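Local coordinates for protein glutamine cyclotransferase (Tannerella forsythia, PDB 6QRO) that probably converts N-terminal glutamine of peptides to pyroglutamate as a mammalian-like type II, zinc-binding glutaminyl cyclase, at residues R47-E52 with F162-D167; G131-G136 with E295-E300; V139-E144 with K303-T308; V209-A214 with I272-P277. All coordinates share one frame; numbering follows the deposited sequence.

In the fold
Contacts 1 and 4 reach the same mixed sheet at strands 157-163 and 269-273; contacts 2 and 3 join the same two helices, 132-151 and 299-314, with centres about 12 Å apart. Contact 4 lies nested in the chain between their segments. It packs the loop after strand 203-207 against the end of strand 269-273, about 10 Å from contact 2 centre to centre. Contact 1 begins first and closes after the first segments of contacts 2 and 3. Its centre is about 17 Å from that of contact 2, yet the two meet at the zinc, through D167 and D134. This metal binds the start of helix 132-151, the loop after strand 157-163, and H288 from much later in the chain.

Contact 1 of 4, residues R47-E52 with F162-D167; sequences RVPNTE and FFDAED. With ZN (zinc ion), chain E.
P49 packs its ring against D164 and A165. This is the close part of the contact, and it is small and buried. P49 CG lies 4.4 Å from A165 CB. The same CG also approaches the D164 carboxylate, whose OD1 position is less certain. P49 and D164 run alongside each other, head to tail. The chi1 of D164 (-154°) swings its carboxylate toward P49, and its OD2 accepts from Q90 N and H54 NE2. These two donors hold the acid next to the proline.

The other side is looser. From N50 onward the first segment leaves its partner, and N50 and E52 are exposed. V48 to T51 form a type II beta turn. V48 O takes two bonds, from T51 N and from T51 OG1. The hydroxyl bond is 2.7 Å and lies in the carbonyl plane, on a lone pair.

At the far end of 162-167, D167 binds zinc through both carboxylate oxygens. OD2 is 2.0 Å from the metal and OD1 2.3 Å. D134 and H288 complete the protein ligands. The contact thus joins the loop between helices 31-43 and 52-67 to the end of strand 157-163, beside strand 86-96.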
loop_
_atom_site.group_PDB
_atom_site.type_symbol
_atom_site.label_atom_id
_atom_site.label_comp_id
_atom_site.label_asym_id
_atom_site.label_seq_id
_atom_site.Cartn_x
_atom_site.Cartn_y
_atom_site.Cartn_z
ATOM N N ARG A 47 -5.192 -6.744 -11.126
ATOM C CA ARG A 47 -5.758 -7.335 -9.915
ATOM C C ARG A 47 -7.111 -6.681 -9.594
ATOM O O ARG A 47 -7.287 -5.965 -8.602
ATOM C CB ARG A 47 -4.770 -7.225 -8.751
ATOM C CG ARG A 47 -3.632 -8.291 -8.769
ATOM C CD ARG A 47 -2.542 -7.981 -9.795
ATOM N NE ARG A 47 -1.885 -6.705 -9.502
ATOM C CZ ARG A 47 -1.529 -5.823 -10.430
ATOM N NH1 ARG A 47 -0.944 -4.684 -10.070
ATOM N NH2 ARG A 47 -1.788 -6.058 -11.713
ATOM N N VAL A 48 -8.067 -6.899 -10.496
ATOM C CA VAL A 48 -9.434 -6.390 -10.329
ATOM C C VAL A 48 -10.247 -7.378 -9.495
ATOM O O VAL A 48 -10.272 -8.576 -9.813
ATOM C CB VAL A 48 -10.121 -6.155 -11.688
ATOM C CG1 VAL A 48 -11.568 -5.716 -11.485
ATOM C CG2 VAL A 48 -9.373 -5.125 -12.496
ATOM N N PRO A 49 -10.899 -6.938 -8.415
ATOM C CA PRO A 49 -11.738 -7.852 -7.634
ATOM C C PRO A 49 -12.784 -8.560 -8.497
ATOM O O PRO A 49 -13.430 -7.950 -9.354
ATOM C CB PRO A 49 -12.370 -6.928 -6.591
ATOM C CG PRO A 49 -11.333 -5.861 -6.400
ATOM C CD PRO A 49 -10.736 -5.635 -7.746
ATOM N N ASN A 50 -12.948 -9.863 -8.246
ATOM C CA ASN A 50 -13.857 -10.772 -8.962
ATOM C C ASN A 50 -13.304 -11.242 -10.303
ATOM O O ASN A 50 -14.094 -11.604 -11.180
ATOM C CB ASN A 50 -15.272 -10.207 -9.178
ATOM C CG ASN A 50 -16.042 -10.023 -7.874
ATOM O OD1 ASN A 50 -15.625 -10.509 -6.828
ATOM N ND2 ASN A 50 -17.188 -9.347 -7.943
ATOM N N THR A 51 -11.997 -11.140 -10.550
ATOM C CA THR A 51 -11.395 -11.743 -11.731
ATOM C C THR A 51 -10.494 -12.893 -11.305
ATOM O O THR A 51 -10.084 -12.985 -10.148
ATOM C CB THR A 51 -10.572 -10.738 -12.551
ATOM O OG1 THR A 51 -9.472 -10.246 -11.767
ATOM C CG2 THR A 51 -11.445 -9.586 -13.004
ATOM N N GLU A 52 -10.162 -13.760 -12.262
ATOM C CA GLU A 52 -9.261 -14.870 -11.955
ATOM C C GLU A 52 -7.847 -14.370 -11.657
ATOM O O GLU A 52 -7.162 -14.929 -10.798
ATOM C CB GLU A 52 -9.267 -15.890 -13.096
ATOM C CG GLU A 52 -8.554 -17.219 -12.791
ATOM C CD GLU A 52 -9.055 -17.948 -11.526
ATOM O OE1 GLU A 52 -8.314 -18.816 -11.013
ATOM O OE2 GLU A 52 -10.178 -17.675 -11.043
ATOM N N PHE A 162 -2.055 -6.480 3.359
ATOM C CA PHE A 162 -2.375 -6.106 1.989
ATOM C C PHE A 162 -3.885 -5.932 1.898
ATOM O O PHE A 162 -4.631 -6.907 2.020
ATOM C CB PHE A 162 -1.902 -7.163 0.988
ATOM C CG PHE A 162 -0.420 -7.457 1.052
ATOM C CD1 PHE A 162 0.492 -6.438 1.185
ATOM C CD2 PHE A 162 0.044 -8.755 0.992
ATOM C CE1 PHE A 162 1.860 -6.699 1.242
ATOM C CE2 PHE A 162 1.405 -9.026 1.065
ATOM C CZ PHE A 162 2.316 -7.983 1.186
ATOM N N PHE A 163 -4.336 -4.700 1.695
ATOM C CA PHE A 163 -5.767 -4.409 1.645
ATOM C C PHE A 163 -6.341 -4.519 0.232
ATOM O O PHE A 163 -5.787 -3.978 -0.732
ATOM C CB PHE A 163 -6.047 -3.020 2.224
ATOM C CG PHE A 163 -5.943 -2.975 3.718
ATOM C CD1 PHE A 163 -6.650 -3.883 4.490
ATOM C CD2 PHE A 163 -5.200 -2.009 4.348
ATOM C CE1 PHE A 163 -6.591 -3.852 5.855
ATOM C CE2 PHE A 163 -5.127 -1.970 5.729
ATOM C CZ PHE A 163 -5.827 -2.901 6.484
ATOM N N ASP A 164 -7.480 -5.184 0.131
ATOM C CA ASP A 164 -8.189 -5.368 -1.123
ATOM C C ASP A 164 -9.188 -4.236 -1.363
ATOM O O ASP A 164 -9.540 -3.476 -0.453
ATOM C CB ASP A 164 -8.921 -6.713 -1.115
ATOM C CG ASP A 164 -9.152 -7.268 -2.505
ATOM O OD1 ASP A 164 -8.916 -6.542 -3.499
ATOM O OD2 ASP A 164 -9.584 -8.435 -2.590
ATOM N N ALA A 165 -9.627 -4.130 -2.620
ATOM C CA ALA A 165 -10.783 -3.310 -3.001
ATOM C C ALA A 165 -10.631 -1.868 -2.519
ATOM O O ALA A 165 -11.608 -1.219 -2.136
ATOM C CB ALA A 165 -12.092 -3.927 -2.493
ATOM N N GLU A 166 -9.389 -1.376 -2.524
ATOM C CA GLU A 166 -9.100 0.009 -2.181
ATOM C C GLU A 166 -9.394 0.958 -3.331
ATOM O O GLU A 166 -9.779 2.107 -3.086
ATOM C CB GLU A 166 -7.631 0.131 -1.791
ATOM C CG GLU A 166 -7.089 1.527 -1.505
ATOM C CD GLU A 166 -6.451 2.188 -2.753
ATOM O OE1 GLU A 166 -6.508 1.580 -3.841
ATOM O OE2 GLU A 166 -5.869 3.292 -2.645
ATOM N N ASP A 167 -9.211 0.496 -4.574
ATOM C CA ASP A 167 -9.119 1.350 -5.752
ATOM C C ASP A 167 -10.307 1.174 -6.696
ATOM O O ASP A 167 -10.174 1.369 -7.908
ATOM C CB ASP A 167 -7.818 1.072 -6.504
ATOM C CG ASP A 167 -7.096 2.338 -6.882
ATOM O OD1 ASP A 167 -7.530 3.415 -6.449
ATOM O OD2 ASP A 167 -6.086 2.274 -7.574
HETATM ZN ZN ZN E . -5.568 4.221 -7.387
HETATM O O HOH W 1 -5.185 5.767 -6.644
#

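Contact 2 of 4, residues G131-G136 with E295-E300. With ZN (zinc ion), chain E.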
loop_
_atom_site.group_PDB
_atom_site.type_symbol
_atom_site.label_atom_id
_atom_site.label_comp_id
_atom_site.label_asym_id
_atom_site.label_seq_id
_atom_site.Cartn_x
_atom_site.Cartn_y
_atom_site.Cartn_z
ATOM N N GLY A 131 -1.954 -1.259 -12.685
ATOM C CA GLY A 131 -1.686 -0.832 -11.326
ATOM C C GLY A 131 -0.315 -1.250 -10.844
ATOM O O GLY A 131 -0.171 -1.721 -9.707
ATOM N N ALA A 132 0.702 -1.096 -11.698
ATOM C CA ALA A 132 2.063 -1.441 -11.307
ATOM C C ALA A 132 2.529 -0.565 -10.153
ATOM O O ALA A 132 3.045 -1.056 -9.147
ATOM C CB ALA A 132 3.003 -1.305 -12.507
ATOM N N ASP A 133 2.362 0.737 -10.282
ATOM C CA ASP A 133 2.721 1.599 -9.171
ATOM C C ASP A 133 1.571 1.747 -8.184
ATOM O O ASP A 133 1.779 1.758 -6.965
ATOM C CB ASP A 133 3.161 2.948 -9.714
ATOM C CG ASP A 133 3.794 3.790 -8.677
ATOM O OD1 ASP A 133 4.555 3.232 -7.848
ATOM O OD2 ASP A 133 3.544 5.016 -8.706
ATOM N N ASP A 134 0.351 1.824 -8.701
ATOM C CA ASP A 134 -0.849 2.017 -7.886
ATOM C C ASP A 134 -1.397 0.631 -7.516
ATOM O O ASP A 134 -2.282 0.063 -8.159
ATOM C CB ASP A 134 -1.822 2.906 -8.662
ATOM C CG ASP A 134 -3.086 3.226 -7.913
ATOM O OD1 ASP A 134 -3.199 2.838 -6.734
ATOM O OD2 ASP A 134 -3.940 3.938 -8.509
ATOM N N GLY A 135 -0.834 0.077 -6.439
ATOM C CA GLY A 135 -1.084 -1.300 -6.063
ATOM C C GLY A 135 0.170 -2.151 -5.979
ATOM O O GLY A 135 0.503 -2.655 -4.907
ATOM N N GLY A 136 0.873 -2.320 -7.105
ATOM C CA GLY A 136 2.007 -3.237 -7.151
ATOM C C GLY A 136 3.212 -2.804 -6.336
ATOM O O GLY A 136 3.852 -3.625 -5.675
ATOM N N GLU A 295 6.896 0.185 -16.879
ATOM C CA GLU A 295 7.781 1.132 -17.550
ATOM C C GLU A 295 8.232 2.246 -16.613
ATOM O O GLU A 295 9.318 2.800 -16.797
ATOM C CB GLU A 295 7.091 1.723 -18.792
ATOM C CG GLU A 295 7.017 0.769 -20.011
ATOM C CD GLU A 295 5.953 1.188 -21.051
ATOM O OE1 GLU A 295 6.274 1.304 -22.256
ATOM O OE2 GLU A 295 4.776 1.360 -20.662
ATOM N N ASN A 296 7.458 2.547 -15.569
ATOM C CA ASN A 296 7.793 3.648 -14.678
ATOM C C ASN A 296 8.535 3.212 -13.423
ATOM O O ASN A 296 9.122 4.066 -12.751
ATOM C CB ASN A 296 6.529 4.375 -14.211
ATOM C CG ASN A 296 5.667 4.855 -15.346
ATOM O OD1 ASN A 296 6.132 5.544 -16.256
ATOM N ND2 ASN A 296 4.388 4.464 -15.311
ATOM N N ILE A 297 8.571 1.917 -13.111
ATOM C CA ILE A 297 9.117 1.491 -11.826
ATOM C C ILE A 297 10.621 1.740 -11.801
ATOM O O ILE A 297 11.341 1.392 -12.745
ATOM C CB ILE A 297 8.766 0.015 -11.555
ATOM C CG1 ILE A 297 7.253 -0.200 -11.718
ATOM C CG2 ILE A 297 9.287 -0.424 -10.186
ATOM C CD1 ILE A 297 6.365 0.584 -10.736
ATOM N N ASP A 298 11.093 2.351 -10.705
ATOM C CA ASP A 298 12.465 2.814 -10.513
ATOM C C ASP A 298 13.021 2.119 -9.281
ATOM O O ASP A 298 12.531 2.340 -8.168
ATOM C CB ASP A 298 12.472 4.341 -10.335
ATOM C CG ASP A 298 13.867 4.973 -10.387
ATOM O OD1 ASP A 298 14.892 4.287 -10.189
ATOM O OD2 ASP A 298 13.920 6.209 -10.602
ATOM N N ARG A 299 14.048 1.290 -9.481
ATOM C CA ARG A 299 14.665 0.562 -8.375
ATOM C C ARG A 299 15.185 1.505 -7.299
ATOM O O ARG A 299 15.082 1.205 -6.107
ATOM C CB ARG A 299 15.783 -0.324 -8.920
ATOM C CG ARG A 299 15.225 -1.550 -9.630
ATOM C CD ARG A 299 16.283 -2.374 -10.295
ATOM N NE ARG A 299 16.952 -1.554 -11.300
ATOM C CZ ARG A 299 17.820 -2.015 -12.191
ATOM N NH1 ARG A 299 18.114 -3.317 -12.218
ATOM N NH2 ARG A 299 18.364 -1.179 -13.067
ATOM N N GLU A 300 15.711 2.669 -7.697
ATOM C CA GLU A 300 16.179 3.641 -6.711
ATOM C C GLU A 300 15.042 4.211 -5.870
ATOM O O GLU A 300 15.218 4.455 -4.676
ATOM C CB GLU A 300 16.982 4.743 -7.382
ATOM C CG GLU A 300 17.769 5.560 -6.371
ATOM C CD GLU A 300 18.442 4.721 -5.311
ATOM O OE1 GLU A 300 18.047 4.842 -4.112
ATOM O OE2 GLU A 300 19.387 3.979 -5.670
HETATM ZN ZN ZN E . -5.568 4.221 -7.387
HETATM O O HOH W 1 -5.185 5.767 -6.644
#
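The I297 CD1 methyl sits over one face of the peptide group between A132 and D133. CD1 is 4.0 Å from both A132 O and D133 N. The N-H of the same peptide donates to D292 OD1. The D133 carboxylate turns its OD1 to G210 N, while D133 CB meets CD1 at 4.1 Å. The carboxylate of D298 is met by E300 N from above its plane, 43° out of it. This bond, 3.1 Å long, caps the start of helix 299-314.

I297 carries the contact from its side. Its CG1 stands beside the backbone N (chi1 -52°), and a further bend at chi2 (-63°) carries CD1 across to A132 and D133. A132 CB is 4.2 Å from that methyl. Y35 and I38 of helix 31-43 also touch I297.

D134 points elsewhere, to the metal. Its OD2 lies 2.0 Å from the zinc, and its OD1 is bonded to H109 NE2. Zinc on one oxygen and H109 on the other together restrict the rotation of the carboxylate. D134, D167, H288 and a water ligate this single zinc, consistent with a type II glutaminyl cyclase of the M28 family.

Contact 3 of 4, residues V139-E144 with K303-T308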
loop_
_atom_site.group_PDB
_atom_site.type_symbol
_atom_site.label_atom_id
_atom_site.label_comp_id
_atom_site.label_asym_id
_atom_site.label_seq_id
_atom_site.Cartn_x
_atom_site.Cartn_y
_atom_site.Cartn_z
ATOM N N VAL A 139 2.959 -3.246 -2.376
ATOM C CA VAL A 139 3.002 -4.668 -2.041
ATOM C C VAL A 139 4.410 -5.225 -2.234
ATOM O O VAL A 139 4.949 -5.904 -1.358
ATOM C CB VAL A 139 1.987 -5.446 -2.887
ATOM C CG1 VAL A 139 2.132 -6.927 -2.609
ATOM C CG2 VAL A 139 0.556 -4.984 -2.574
ATOM N N GLY A 140 5.032 -4.917 -3.374
ATOM C CA GLY A 140 6.335 -5.486 -3.687
ATOM C C GLY A 140 7.396 -5.127 -2.667
ATOM O O GLY A 140 8.182 -5.982 -2.251
ATOM N N ILE A 141 7.406 -3.871 -2.216
ATOM C CA ILE A 141 8.365 -3.454 -1.194
ATOM C C ILE A 141 8.144 -4.236 0.096
ATOM O O ILE A 141 9.095 -4.753 0.701
ATOM C CB ILE A 141 8.302 -1.930 -0.980
ATOM C CG1 ILE A 141 8.912 -1.223 -2.202
ATOM C CG2 ILE A 141 9.010 -1.544 0.314
ATOM C CD1 ILE A 141 8.999 0.309 -2.102
ATOM N N LEU A 142 6.885 -4.365 0.516
ATOM C CA LEU A 142 6.560 -5.101 1.735
ATOM C C LEU A 142 6.843 -6.596 1.588
ATOM O O LEU A 142 7.042 -7.292 2.587
ATOM C CB LEU A 142 5.091 -4.878 2.102
ATOM C CG LEU A 142 4.696 -3.476 2.573
ATOM C CD1 LEU A 142 3.225 -3.479 2.987
ATOM C CD2 LEU A 142 5.595 -3.035 3.717
ATOM N N LEU A 143 6.813 -7.109 0.359
ATOM C CA LEU A 143 7.176 -8.499 0.102
ATOM C C LEU A 143 8.658 -8.756 0.356
ATOM O O LEU A 143 9.029 -9.801 0.907
ATOM C CB LEU A 143 6.817 -8.856 -1.339
ATOM C CG LEU A 143 5.346 -9.177 -1.575
ATOM C CD1 LEU A 143 5.047 -9.406 -3.060
ATOM C CD2 LEU A 143 5.049 -10.429 -0.779
ATOM N N GLU A 144 9.519 -7.827 -0.059
ATOM C CA GLU A 144 10.946 -7.936 0.230
ATOM C C GLU A 144 11.225 -7.726 1.724
ATOM O O GLU A 144 12.098 -8.389 2.299
ATOM C CB GLU A 144 11.708 -6.936 -0.649
ATOM C CG GLU A 144 13.191 -6.775 -0.380
ATOM C CD GLU A 144 13.959 -8.082 -0.547
ATOM O OE1 GLU A 144 15.102 -8.158 -0.052
ATOM O OE2 GLU A 144 13.434 -9.022 -1.188
ATOM N N LYS A 303 14.358 1.412 -3.590
ATOM C CA LYS A 303 15.489 1.307 -2.672
ATOM C C LYS A 303 15.355 2.297 -1.529
ATOM O O LYS A 303 15.529 1.940 -0.361
ATOM C CB LYS A 303 16.786 1.559 -3.462
ATOM C CG LYS A 303 18.113 1.438 -2.711
ATOM C CD LYS A 303 18.384 -0.003 -2.323
ATOM C CE LYS A 303 19.832 -0.231 -1.874
ATOM N NZ LYS A 303 20.088 -1.708 -1.713
ATOM N N ALA A 304 15.020 3.551 -1.847
ATOM C CA ALA A 304 14.859 4.573 -0.818
ATOM C C ALA A 304 13.810 4.175 0.208
ATOM O O ALA A 304 14.048 4.239 1.421
ATOM C CB ALA A 304 14.488 5.904 -1.458
ATOM N N VAL A 305 12.625 3.791 -0.262
ATOM C CA VAL A 305 11.545 3.461 0.655
ATOM C C VAL A 305 11.899 2.217 1.452
ATOM O O VAL A 305 11.710 2.170 2.675
ATOM C CB VAL A 305 10.216 3.290 -0.111
ATOM C CG1 VAL A 305 9.098 2.908 0.838
ATOM C CG2 VAL A 305 9.856 4.547 -0.840
ATOM N N GLY A 306 12.423 1.195 0.782
ATOM C CA GLY A 306 12.700 -0.053 1.477
ATOM C C GLY A 306 13.795 0.089 2.525
ATOM O O GLY A 306 13.664 -0.397 3.657
ATOM N N GLU A 307 14.889 0.752 2.158
ATOM C CA GLU A 307 15.974 0.990 3.108
ATOM C C GLU A 307 15.496 1.788 4.318
ATOM O O GLU A 307 15.875 1.487 5.457
ATOM C CB GLU A 307 17.096 1.755 2.405
ATOM C CG GLU A 307 17.881 0.967 1.356
ATOM C CD GLU A 307 18.955 0.074 1.958
ATOM O OE1 GLU A 307 19.235 0.219 3.168
ATOM O OE2 GLU A 307 19.519 -0.763 1.224
ATOM N N THR A 308 14.635 2.790 4.094
ATOM C CA THR A 308 14.182 3.644 5.189
ATOM C C THR A 308 13.341 2.878 6.203
ATOM O O THR A 308 13.570 2.966 7.413
ATOM C CB THR A 308 13.405 4.839 4.634
ATOM O OG1 THR A 308 14.262 5.597 3.782
ATOM C CG2 THR A 308 12.940 5.729 5.764
#
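I141 and V305 make the main apolar contact between the two helices. I141 CD1 is 3.8 Å from V305 CB and 3.9 Å from V305 CG1. The side chains cross at about a right angle. I141 is extended beyond CG1 (chi2 -176°), which sends CD1 outward to the valine. Its other branch does different work: CG2 lies 4.1 Å from G306 CA. The glycine presents only backbone here, and the I141 and G306 CA atoms come within 6.1 Å. No hydrogen bond crosses between the segments.

The polar interactions stay along each helix. K303 NZ and E307 OE2 form a salt bridge one turn apart, and its hydrogen bond is weak. K303 NZ also donates to F29 O. T308 OG1 bonds back to A304 O at 2.7 Å, tilted 27° from the carbonyl plane. T308 N reaches the same oxygen from the opposite face, so A304 O is held by two donors. On the first helix, E144 is buried but well supplied: OE2 pairs with R147 and S33, and OE1 accepts from N30 N.

Hydrocarbon fills the space between I141, V305 and G306, while K303 and E144 reach partners in residues 29-33. I141 and V305 both also touch L206 of strand 203-207. Both helices thus pack on the sheet, in keeping with the alpha/beta architecture of the M28 family.

Contact 4 of 4, residues V209-A214 with I272-P277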
loop_
_atom_site.group_PDB
_atom_site.type_symbol
_atom_site.label_atom_id
_atom_site.label_comp_id
_atom_site.label_asym_id
_atom_site.label_seq_id
_atom_site.Cartn_x
_atom_site.Cartn_y
_atom_site.Cartn_z
ATOM N N VAL A 209 4.715 3.856 -4.535
ATOM C CA VAL A 209 6.058 4.015 -3.996
ATOM C C VAL A 209 7.080 3.417 -4.956
ATOM O O VAL A 209 8.178 3.035 -4.541
ATOM C CB VAL A 209 6.185 3.407 -2.586
ATOM C CG1 VAL A 209 5.711 4.383 -1.537
ATOM C CG2 VAL A 209 5.368 2.126 -2.487
ATOM N N GLY A 210 6.759 3.393 -6.254
ATOM C CA GLY A 210 7.726 2.885 -7.218
ATOM C C GLY A 210 8.007 3.728 -8.454
ATOM O O GLY A 210 8.831 3.326 -9.278
ATOM N N SER A 211 7.404 4.907 -8.594
ATOM C CA SER A 211 7.513 5.610 -9.866
ATOM C C SER A 211 8.820 6.383 -9.950
ATOM O O SER A 211 9.355 6.868 -8.947
ATOM C CB SER A 211 6.346 6.571 -10.096
ATOM O OG SER A 211 6.321 7.598 -9.117
ATOM N N ARG A 212 9.312 6.516 -11.179
ATOM C CA ARG A 212 10.502 7.310 -11.434
ATOM C C ARG A 212 10.257 8.759 -11.047
ATOM O O ARG A 212 9.229 9.339 -11.402
ATOM C CB ARG A 212 10.883 7.187 -12.910
ATOM C CG ARG A 212 12.204 7.831 -13.295
ATOM C CD ARG A 212 12.637 7.236 -14.620
ATOM N NE ARG A 212 12.701 5.783 -14.465
ATOM C CZ ARG A 212 13.825 5.108 -14.261
ATOM N NH1 ARG A 212 14.979 5.765 -14.239
ATOM N NH2 ARG A 212 13.791 3.787 -14.102
ATOM N N GLY A 213 11.173 9.319 -10.252
ATOM C CA GLY A 213 11.074 10.699 -9.810
ATOM C C GLY A 213 10.114 10.949 -8.668
ATOM O O GLY A 213 9.795 12.106 -8.392
ATOM N N ALA A 214 9.635 9.906 -8.000
ATOM C CA ALA A 214 8.669 10.092 -6.924
ATOM C C ALA A 214 9.232 10.950 -5.789
ATOM O O ALA A 214 10.424 10.909 -5.475
ATOM C CB ALA A 214 8.210 8.729 -6.392
ATOM N N ILE A 272 3.079 6.818 3.091
ATOM C CA ILE A 272 4.168 7.156 2.191
ATOM C C ILE A 272 3.544 7.051 0.808
ATOM O O ILE A 272 3.269 5.955 0.323
ATOM C CB ILE A 272 5.374 6.231 2.371
ATOM C CG1 ILE A 272 5.802 6.213 3.845
ATOM C CG2 ILE A 272 6.527 6.717 1.505
ATOM C CD1 ILE A 272 7.027 5.327 4.154
ATOM N N ILE A 273 3.241 8.196 0.203
ATOM C CA ILE A 273 2.468 8.232 -1.034
ATOM C C ILE A 273 3.061 9.306 -1.913
ATOM O O ILE A 273 3.433 10.375 -1.425
ATOM C CB ILE A 273 0.949 8.475 -0.776
ATOM C CG1 ILE A 273 0.174 8.620 -2.090
ATOM C CG2 ILE A 273 0.689 9.663 0.161
ATOM C CD1 ILE A 273 -1.332 8.608 -1.918
ATOM N N ASN A 274 3.172 9.016 -3.209
ATOM C CA ASN A 274 3.705 10.015 -4.126
ATOM C C ASN A 274 2.824 11.253 -4.128
ATOM O O ASN A 274 1.595 11.156 -4.212
ATOM C CB ASN A 274 3.819 9.458 -5.542
ATOM C CG ASN A 274 4.375 10.484 -6.521
ATOM O OD1 ASN A 274 5.398 11.141 -6.249
ATOM N ND2 ASN A 274 3.734 10.597 -7.683
ATOM N N TYR A 275 3.443 12.425 -4.019
ATOM C CA TYR A 275 2.711 13.667 -4.212
ATOM C C TYR A 275 3.295 14.348 -5.437
ATOM O O TYR A 275 4.485 14.696 -5.444
ATOM C CB TYR A 275 2.815 14.561 -2.974
ATOM C CG TYR A 275 2.169 15.923 -3.103
ATOM C CD1 TYR A 275 0.792 16.051 -3.031
ATOM C CD2 TYR A 275 2.928 17.078 -3.215
ATOM C CE1 TYR A 275 0.181 17.284 -3.116
ATOM C CE2 TYR A 275 2.325 18.319 -3.293
ATOM C CZ TYR A 275 0.946 18.417 -3.242
ATOM O OH TYR A 275 0.332 19.652 -3.329
ATOM N N ASP A 276 2.449 14.586 -6.450
ATOM C CA ASP A 276 2.908 15.266 -7.657
ATOM C C ASP A 276 2.292 16.656 -7.732
ATOM O O ASP A 276 1.113 16.794 -8.092
ATOM C CB ASP A 276 2.572 14.449 -8.908
ATOM C CG ASP A 276 3.408 14.854 -10.116
ATOM O OD1 ASP A 276 3.730 16.045 -10.257
ATOM O OD2 ASP A 276 3.759 13.986 -10.926
ATOM N N PRO A 277 3.084 17.708 -7.518
ATOM C CA PRO A 277 2.523 19.065 -7.432
ATOM C C PRO A 277 2.182 19.705 -8.768
ATOM O O PRO A 277 1.573 20.781 -8.774
ATOM C CB PRO A 277 3.629 19.843 -6.705
ATOM C CG PRO A 277 4.888 19.114 -7.035
ATOM C CD PRO A 277 4.514 17.663 -7.161
#
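V209, just past strand 203-207, meets I272 in the neighbouring parallel strand 269-273 of the alpha/beta fold. The first segment is the loop leaving strand 203-207, and it includes a type II beta turn from S211 to A214.

V209 CG1 stands beside its own backbone N (chi1 -84°). It comes to 3.4 Å from I272 O and 3.9 Å from I272 CG2. The two side chains cross at about a right angle, and F216 touches both. G210 uses its backbone: its N donates to D133 OD1, and it pairs with D298. This ties the loop to helix 132-151 and to the start of helix 299-314.

S211 points its CB toward the second segment. Its OG is 4.2 Å from N274 ND2, a loose approach rather than a hydrogen bond. S211 O bonds with T301 OG1. R212 and G213 form the exposed corner of the turn, and the positive phi of G213 (79°) suits that place. A214 closes the turn, with its N bonded to S211 O at 3.2 Å.

A214 also packs on N274, which is buried and whose chi1 of -180° swings the amide over to A214. The amide oxygen accepts from the backbone N of T215, the residue after A214, and so ties N274 to the chain just beyond the turn. That same N274 OD1 lies 3.5 Å from A214 CA and 3.7 Å from A214 CB.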